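Local atomic coordinates of enoyl-CoA hydratase/isomerase family protein (Bacillus anthracis, PDB entry 3KQF), a protein that probably hydrates the double bond of 2-enoyl-CoA thioesters to give 3-hydroxyacyl-CoA, as an enoyl-CoA hydratase of the crotonase family. Residues L24-E27 and R28-N31; G116-E119 and L120-C124. One frame throughout, in Å; residues are numbered along the deposited sequence.

Contact 1: residues L24-E27 and R28-N31; sequences LNRE and RQAN
Asn31 turns its side-chain oxygen back onto the chain that precedes it: OD1 accepts the backbone N of Arg26 at 2.8 Å, the donor lying nearly along the C=O axis. In return, Asn31 N donates to Arg26 O at 2.9 Å, so side chain and backbone of one asparagine pair with a single residue. A chi1 of -69° sets CG beside Asn31's own N, which brings OD1 to Arg26 N; ND2 is satisfied by the carbonyls of Ala62 and Ala66. Leu24, the last residue of strand 19-24, packs its CB against Asn31 CB at 4.1 Å on this buried side, where Asn31 O finds no polar partner. Between them the chain makes a short 3-10 turn that ends in a Schellman motif. Its 6→1 bond is the one from Asn31 N to Arg26 O, and its 5→2 bond runs from Ala30 N to Glu27 O (3.0 Å). Ala30 and Asn31 both adopt the left-handed helical conformation, which asparagine takes up more readily than most residues and alanine less so. Gln29 N reaches Arg26 O from the face opposite Asn31 N. The outer side is looser. Gln29 crosses Arg26 at about a right angle, CB over the centre of one guanidinium face and CG 3.3 Å from Arg26 NH2; the bend at chi2 (85°) helps set its amide within 19° of parallel to the guanidinium. Arg26 NE donates to an in-plane water, while NH1 binds Ser32 O and forms a salt bridge with Asp72.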
loop_
_atom_site.group_PDB
_atom_site.type_symbol
_atom_site.label_atom_id
_atom_site.label_comp_id
_atom_site.label_asym_id
_atom_site.label_seq_id
_atom_site.Cartn_x
_atom_site.Cartn_y
_atom_site.Cartn_z
ATOM N N LEU A 24 4.146 12.274 26.706
ATOM C CA LEU A 24 4.085 11.214 27.718
ATOM C C LEU A 24 5.191 11.590 28.706
ATOM O O LEU A 24 6.310 11.890 28.294
ATOM C CB LEU A 24 4.301 9.824 27.124
ATOM C CG LEU A 24 3.360 9.395 26.001
ATOM C CD1 LEU A 24 3.664 7.973 25.569
ATOM C CD2 LEU A 24 1.888 9.514 26.398
ATOM N N ASN A 25 4.877 11.580 30.000
ATOM C CA ASN A 25 5.809 12.046 31.025
ATOM C C ASN A 25 6.084 11.058 32.163
ATOM O O ASN A 25 5.779 11.327 33.330
ATOM C CB ASN A 25 5.288 13.368 31.608
ATOM C CG ASN A 25 6.326 14.091 32.449
ATOM O OD1 ASN A 25 7.532 13.985 32.204
ATOM N ND2 ASN A 25 5.857 14.859 33.438
ATOM N N ARG A 26 6.680 9.929 31.802
ATOM C CA ARG A 26 7.079 8.907 32.740
ATOM C C ARG A 26 8.473 8.446 32.321
ATOM O O ARG A 26 8.679 7.271 32.047
ATOM C CB ARG A 26 6.109 7.730 32.710
ATOM C CG ARG A 26 4.671 8.047 33.049
ATOM C CD ARG A 26 3.920 6.720 33.200
ATOM N NE ARG A 26 4.336 6.021 34.412
ATOM C CZ ARG A 26 4.343 4.701 34.580
ATOM N NH1 ARG A 26 4.025 3.877 33.577
ATOM N NH2 ARG A 26 4.735 4.196 35.748
ATOM N N GLU A 27 9.427 9.379 32.268
ATOM C CA GLU A 27 10.800 9.059 31.823
ATOM C C GLU A 27 11.449 7.867 32.525
ATOM O O GLU A 27 12.066 7.028 31.859
ATOM C CB GLU A 27 11.747 10.264 31.938
ATOM C CG GLU A 27 11.432 11.417 31.034
ATOM C CD GLU A 27 12.468 12.543 31.145
ATOM O OE1 GLU A 27 13.682 12.254 31.286
ATOM O OE2 GLU A 27 12.057 13.716 31.075
ATOM N N ARG A 28 11.334 7.804 33.857
ATOM C CA ARG A 28 11.915 6.694 34.640
ATOM C C ARG A 28 11.389 5.341 34.195
ATOM O O ARG A 28 12.066 4.319 34.350
ATOM C CB ARG A 28 11.598 6.808 36.142
ATOM C CG ARG A 28 12.227 7.954 36.883
ATOM C CD ARG A 28 11.879 7.872 38.380
ATOM N NE ARG A 28 12.516 6.738 39.065
ATOM C CZ ARG A 28 12.357 6.446 40.360
ATOM N NH1 ARG A 28 11.559 7.184 41.126
ATOM N NH2 ARG A 28 12.988 5.404 40.895
ATOM N N GLN A 29 10.160 5.334 33.691
ATOM C CA GLN A 29 9.512 4.105 33.248
ATOM C C GLN A 29 9.498 3.962 31.708
ATOM O O GLN A 29 8.706 3.202 31.162
ATOM C CB GLN A 29 8.085 4.045 33.818
ATOM C CG GLN A 29 7.978 4.042 35.381
ATOM C CD GLN A 29 7.992 5.429 36.057
ATOM O OE1 GLN A 29 8.005 6.477 35.400
ATOM N NE2 GLN A 29 7.969 5.426 37.392
ATOM N N ALA A 30 10.380 4.690 31.014
ATOM C CA ALA A 30 10.451 4.638 29.537
ATOM C C ALA A 30 9.108 5.017 28.887
ATOM O O ALA A 30 8.756 4.542 27.800
ATOM C CB ALA A 30 10.931 3.257 29.065
ATOM N N ASN A 31 8.357 5.877 29.568
ATOM C CA ASN A 31 7.083 6.345 29.062
ATOM C C ASN A 31 6.096 5.237 28.725
ATOM O O ASN A 31 5.313 5.356 27.775
ATOM C CB ASN A 31 7.342 7.249 27.862
ATOM C CG ASN A 31 8.002 8.535 28.273
ATOM O OD1 ASN A 31 7.719 9.045 29.359
ATOM N ND2 ASN A 31 8.865 9.076 27.424
HETATM O O HOH W 1 5.137 7.846 36.698
#

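Contact 2: residues G116-E119 and L120-C124; sequences GGTE and LSLAC
Thr118 O receives two donors from the next turn, Ser121 OG at 2.9 Å and Leu122 N at 3.0 Å. The carbonyl belongs to helix 116-123, a short buried helix of the crotonase fold that follows strand 112-114 and opens with Gly116 and Gly117. Serine suits this place because its OG sits between its own backbone N and carbonyl carbon (chi1 81°), from where a hydroxyl can bend back to the carbonyl three residues earlier. The backbone ladder continues around it, from Leu120 N to Gly116 O (2.9 Å), from Ser121 N to Gly117 O (3.2 Å) and, weakly, from Ala123 N to Glu119 O. Along the same flank, the methyl CG2 of Thr118 meets CD1 of Leu122 at 3.9 Å, and Leu122 CG lies 3.4 Å from Thr118 O.

Farther out, each face of the helix meets a different neighbour. Leu122 packs on helix 150-158, Leu120 and Ala123 on helix 81-99, where the small methyl of Ala123 lies against Val98, and Ser121 on strand 105-109. Thr118 turns OG1 away from this carbonyl, where it bonds with Ala113 O and Gly136 N and ties the helix to strands 112-114 and 134-136. Glu119, extended beyond CG, has its OE2 held by the backbone N-H groups of Ala148 and Gly150, and its side chain touches Glu139; by family sequence these two probably correspond to the glutamate pair of crotonase active sites. At the C-terminal end, where Cys124 N bonds Ser121 O at 3.3 Å, NH2 of Arg127 hydrogen-bonds the carbonyl oxygens of both Ser121 and Cys124.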
loop_
_atom_site.group_PDB
_atom_site.type_symbol
_atom_site.label_atom_id
_atom_site.label_comp_id
_atom_site.label_asym_id
_atom_site.label_seq_id
_atom_site.Cartn_x
_atom_site.Cartn_y
_atom_site.Cartn_z
ATOM N N GLY A 116 2.987 -1.258 22.108
ATOM C CA GLY A 116 1.997 -0.185 22.267
ATOM C C GLY A 116 2.534 1.170 21.808
ATOM O O GLY A 116 1.759 2.024 21.414
ATOM N N GLY A 117 3.848 1.372 21.902
ATOM C CA GLY A 117 4.496 2.620 21.419
ATOM C C GLY A 117 4.446 2.749 19.902
ATOM O O GLY A 117 4.221 3.852 19.355
ATOM N N THR A 118 4.706 1.651 19.186
ATOM C CA THR A 118 4.529 1.692 17.741
ATOM C C THR A 118 3.026 1.823 17.402
ATOM O O THR A 118 2.656 2.551 16.475
ATOM C CB THR A 118 5.228 0.522 17.015
ATOM O OG1 THR A 118 6.640 0.786 16.971
ATOM C CG2 THR A 118 4.751 0.391 15.580
ATOM N N GLU A 119 2.165 1.143 18.164
ATOM C CA GLU A 119 0.734 1.252 17.939
ATOM C C GLU A 119 0.241 2.689 18.097
ATOM O O GLU A 119 -0.596 3.162 17.303
ATOM C CB GLU A 119 -0.034 0.306 18.861
ATOM C CG GLU A 119 0.155 -1.121 18.477
ATOM C CD GLU A 119 -0.574 -2.081 19.373
ATOM O OE1 GLU A 119 -0.429 -1.995 20.629
ATOM O OE2 GLU A 119 -1.268 -2.963 18.822
ATOM N N LEU A 120 0.763 3.380 19.100
ATOM C CA LEU A 120 0.400 4.770 19.350
ATOM C C LEU A 120 0.819 5.652 18.165
ATOM O O LEU A 120 0.044 6.520 17.715
ATOM C CB LEU A 120 1.064 5.260 20.655
ATOM C CG LEU A 120 0.765 6.692 21.086
ATOM C CD1 LEU A 120 -0.754 6.862 21.226
ATOM C CD2 LEU A 120 1.497 7.041 22.380
ATOM N N SER A 121 2.014 5.408 17.624
ATOM C CA SER A 121 2.491 6.196 16.472
ATOM C C SER A 121 1.657 5.902 15.215
ATOM O O SER A 121 1.472 6.774 14.401
ATOM C CB SER A 121 3.983 5.962 16.193
ATOM O OG SER A 121 4.190 4.779 15.466
ATOM N N LEU A 122 1.129 4.679 15.091
ATOM C CA LEU A 122 0.276 4.304 13.949
ATOM C C LEU A 122 -1.103 4.956 14.030
ATOM O O LEU A 122 -1.737 5.145 13.007
ATOM C CB LEU A 122 0.113 2.786 13.854
ATOM C CG LEU A 122 1.387 2.039 13.394
ATOM C CD1 LEU A 122 1.311 0.545 13.700
ATOM C CD2 LEU A 122 1.680 2.280 11.903
ATOM N N ALA A 123 -1.552 5.288 15.245
ATOM C CA ALA A 123 -2.854 5.952 15.449
ATOM C C ALA A 123 -2.779 7.404 15.046
ATOM O O ALA A 123 -3.814 8.060 14.886
ATOM C CB ALA A 123 -3.300 5.831 16.905
ATOM N N CYS A 124 -1.567 7.929 14.925
ATOM C CA CYS A 124 -1.370 9.306 14.468
ATOM C C CYS A 124 -1.461 9.359 12.944
ATOM O O CYS A 124 -1.233 8.351 12.257
ATOM C CB CYS A 124 -0.015 9.851 14.938
ATOM S SG CYS A 124 0.190 9.927 16.758
#

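How the contacts relate
The two contacts differ mainly in depth. Contact 1 lies at the end of strand 19-24 and in the partly exposed loop that leads to helix 35-49, its centre about 18 Å from the centre of the chain, whereas contact 2 is wholly buried, its centre about 7 Å from that point. Their chemistry follows: residues 24-31 combine an asparagine-braced turn with charged and amide side chains that meet water, while residues 116-124 use a regular helical ladder, small residues and leucines, with polar ends paired to protein groups. Their centres are 16 Å apart, yet Leu24 CD1 packs 4.0 Å from Leu120 CD2, so the end of strand 19-24 touches helix 116-123 through one leucine pair.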